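Local coordinates for mitotic checkpoint control protein kinase BUB1 (Drosophila melanogaster, PDB 6JKM), which probably acts as an ATP-binding protein kinase of the mitotic checkpoint at kinetochores, this chain being its C-terminal part with the kinase domain, at residues I179-K184 / Y245-Y250. Numbering follows the deposited sequence.
Sequences IHADIK and YQLDLY
The carboxylate of Asp248 reaches from the first turn of helix 246-261 to the backbone of the catalytic loop and takes two neighbouring N-H groups at once. Asp248 OD2 accepts from His180 N at 2.8 Å and Asp248 OD1 from Ala181 N at 2.7 Å, each through its syn lone pair, an arrangement that a short, two-oxygen side chain suits well. Asp248 OD1 also accepts a hydrogen bond from a water, which in turn accepts from Ile183 N, and His174 NE2 binds OD2, so four partners hold this buried group and fix its rotation. With an alanine here, the N-H groups of His180 and Ala181 would probably be left buried without their acceptor, and the loop without its hydrogen-bonded tie to the helix. Asp248 corresponds to the F-helix aspartate that in protein kinases anchors the HRD-type loop, here His-Ala-Asp. Branched Ile179 serves two surfaces: its CG2 lies 3.6 Å from Asp248 OD1, while CG1, anti to the carbonyl carbon (chi1 -59°), reaches Tyr245 CD1 at 3.6 Å, and its CD1 sits over the rim of the tyrosine's broad, flat face. The side chain of Ile183 crosses that of Asp248 at about a right angle. Beyond the turn, the side chain of Asp182 lies about 4 Å from a bound magnesium ion; His180 NE2 hydrogen-bonds Ile206 O, just past strand 203-205, and Leu247 packs on helix 235-238.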
loop_
_atom_site.group_PDB
_atom_site.type_symbol
_atom_site.label_atom_id
_atom_site.label_comp_id
_atom_site.label_asym_id
_atom_site.label_seq_id
_atom_site.Cartn_x
_atom_site.Cartn_y
_atom_site.Cartn_z
ATOM N N ILE A 179 9.472 5.654 0.121
ATOM C CA ILE A 179 9.253 4.454 0.914
ATOM C C ILE A 179 7.835 4.505 1.509
ATOM O O ILE A 179 7.521 5.421 2.254
ATOM C CB ILE A 179 10.304 4.332 2.040
ATOM C CG1 ILE A 179 11.712 4.277 1.433
ATOM C CG2 ILE A 179 10.046 3.107 2.900
ATOM C CD1 ILE A 179 12.822 4.437 2.446
ATOM N N HIS A 180 6.972 3.544 1.168
ATOM C CA HIS A 180 5.584 3.583 1.654
ATOM C C HIS A 180 5.557 3.455 3.170
ATOM O O HIS A 180 4.845 4.192 3.862
ATOM C CB HIS A 180 4.733 2.472 1.022
ATOM C CG HIS A 180 3.304 2.499 1.447
ATOM N ND1 HIS A 180 2.846 1.841 2.566
ATOM C CD2 HIS A 180 2.227 3.141 0.924
ATOM C CE1 HIS A 180 1.550 2.055 2.711
ATOM N NE2 HIS A 180 1.152 2.849 1.732
ATOM N N ALA A 181 6.332 2.493 3.666
ATOM C CA ALA A 181 6.592 2.303 5.106
ATOM C C ALA A 181 5.420 1.725 5.888
ATOM O O ALA A 181 5.513 1.573 7.107
ATOM C CB ALA A 181 7.045 3.630 5.753
ATOM N N ASP A 182 4.324 1.400 5.208
ATOM C CA ASP A 182 3.199 0.745 5.869
ATOM C C ASP A 182 2.582 -0.277 4.911
ATOM O O ASP A 182 1.367 -0.372 4.783
ATOM C CB ASP A 182 2.168 1.790 6.323
ATOM C CG ASP A 182 1.248 1.284 7.441
ATOM O OD1 ASP A 182 1.580 0.278 8.096
ATOM O OD2 ASP A 182 0.194 1.919 7.685
ATOM N N ILE A 183 3.442 -1.040 4.234
ATOM C CA ILE A 183 2.989 -2.092 3.328
ATOM C C ILE A 183 2.307 -3.228 4.091
ATOM O O ILE A 183 2.963 -3.968 4.807
ATOM C CB ILE A 183 4.159 -2.678 2.516
ATOM C CG1 ILE A 183 4.858 -1.568 1.705
ATOM C CG2 ILE A 183 3.665 -3.799 1.587
ATOM C CD1 ILE A 183 4.099 -1.138 0.486
ATOM N N LYS A 184 0.991 -3.347 3.949
ATOM C CA LYS A 184 0.263 -4.460 4.532
ATOM C C LYS A 184 -0.977 -4.701 3.679
ATOM O O LYS A 184 -1.293 -3.864 2.829
ATOM C CB LYS A 184 -0.077 -4.181 6.001
ATOM C CG LYS A 184 -0.769 -2.890 6.304
ATOM C CD LYS A 184 -1.045 -2.857 7.818
ATOM C CE LYS A 184 -1.002 -1.471 8.402
ATOM N NZ LYS A 184 -1.041 -1.502 9.918
ATOM N N TYR A 245 14.864 1.266 1.993
ATOM C CA TYR A 245 13.839 0.558 1.228
ATOM C C TYR A 245 13.532 -0.853 1.746
ATOM O O TYR A 245 12.475 -1.401 1.425
ATOM C CB TYR A 245 14.246 0.492 -0.235
ATOM C CG TYR A 245 14.403 1.871 -0.844
ATOM C CD1 TYR A 245 13.304 2.567 -1.328
ATOM C CD2 TYR A 245 15.653 2.489 -0.906
ATOM C CE1 TYR A 245 13.446 3.832 -1.876
ATOM C CE2 TYR A 245 15.806 3.762 -1.455
ATOM C CZ TYR A 245 14.698 4.424 -1.936
ATOM O OH TYR A 245 14.842 5.693 -2.482
ATOM N N GLN A 246 14.427 -1.425 2.553
ATOM C CA GLN A 246 14.203 -2.763 3.125
ATOM C C GLN A 246 12.890 -2.887 3.891
ATOM O O GLN A 246 12.297 -3.966 3.939
ATOM C CB GLN A 246 15.352 -3.170 4.062
ATOM C CG GLN A 246 16.744 -3.233 3.413
ATOM C CD GLN A 246 17.535 -1.944 3.620
ATOM O OE1 GLN A 246 16.958 -0.849 3.665
ATOM N NE2 GLN A 246 18.861 -2.070 3.754
ATOM N N LEU A 247 12.445 -1.795 4.509
ATOM C CA LEU A 247 11.218 -1.834 5.294
ATOM C C LEU A 247 10.006 -2.220 4.434
ATOM O O LEU A 247 9.145 -2.997 4.872
ATOM C CB LEU A 247 10.977 -0.482 5.981
ATOM C CG LEU A 247 9.751 -0.369 6.893
ATOM C CD1 LEU A 247 9.837 -1.371 8.061
ATOM C CD2 LEU A 247 9.572 1.064 7.410
ATOM N N ASP A 248 9.938 -1.682 3.216
ATOM C CA ASP A 248 8.853 -2.009 2.291
ATOM C C ASP A 248 8.957 -3.441 1.775
ATOM O O ASP A 248 7.945 -4.095 1.498
ATOM C CB ASP A 248 8.857 -1.067 1.089
ATOM C CG ASP A 248 8.185 0.258 1.366
ATOM O OD1 ASP A 248 7.618 0.466 2.467
ATOM O OD2 ASP A 248 8.206 1.095 0.441
ATOM N N LEU A 249 10.188 -3.910 1.598
ATOM C CA LEU A 249 10.408 -5.236 1.039
ATOM C C LEU A 249 10.031 -6.295 2.076
ATOM O O LEU A 249 9.469 -7.329 1.740
ATOM C CB LEU A 249 11.857 -5.384 0.561
ATOM C CG LEU A 249 12.281 -4.335 -0.479
ATOM C CD1 LEU A 249 13.694 -4.599 -0.996
ATOM C CD2 LEU A 249 11.278 -4.274 -1.638
ATOM N N TYR A 250 10.312 -6.004 3.342
ATOM C CA TYR A 250 9.812 -6.803 4.453
ATOM C C TYR A 250 8.278 -6.854 4.431
ATOM O O TYR A 250 7.696 -7.930 4.516
ATOM C CB TYR A 250 10.334 -6.243 5.787
ATOM C CG TYR A 250 9.798 -6.958 7.018
ATOM C CD1 TYR A 250 8.653 -6.501 7.662
ATOM C CD2 TYR A 250 10.437 -8.089 7.536
ATOM C CE1 TYR A 250 8.154 -7.142 8.778
ATOM C CE2 TYR A 250 9.939 -8.746 8.662
ATOM C CZ TYR A 250 8.793 -8.265 9.271
ATOM O OH TYR A 250 8.272 -8.887 10.389
HETATM O O HOH W 1 6.324 -0.857 4.625
#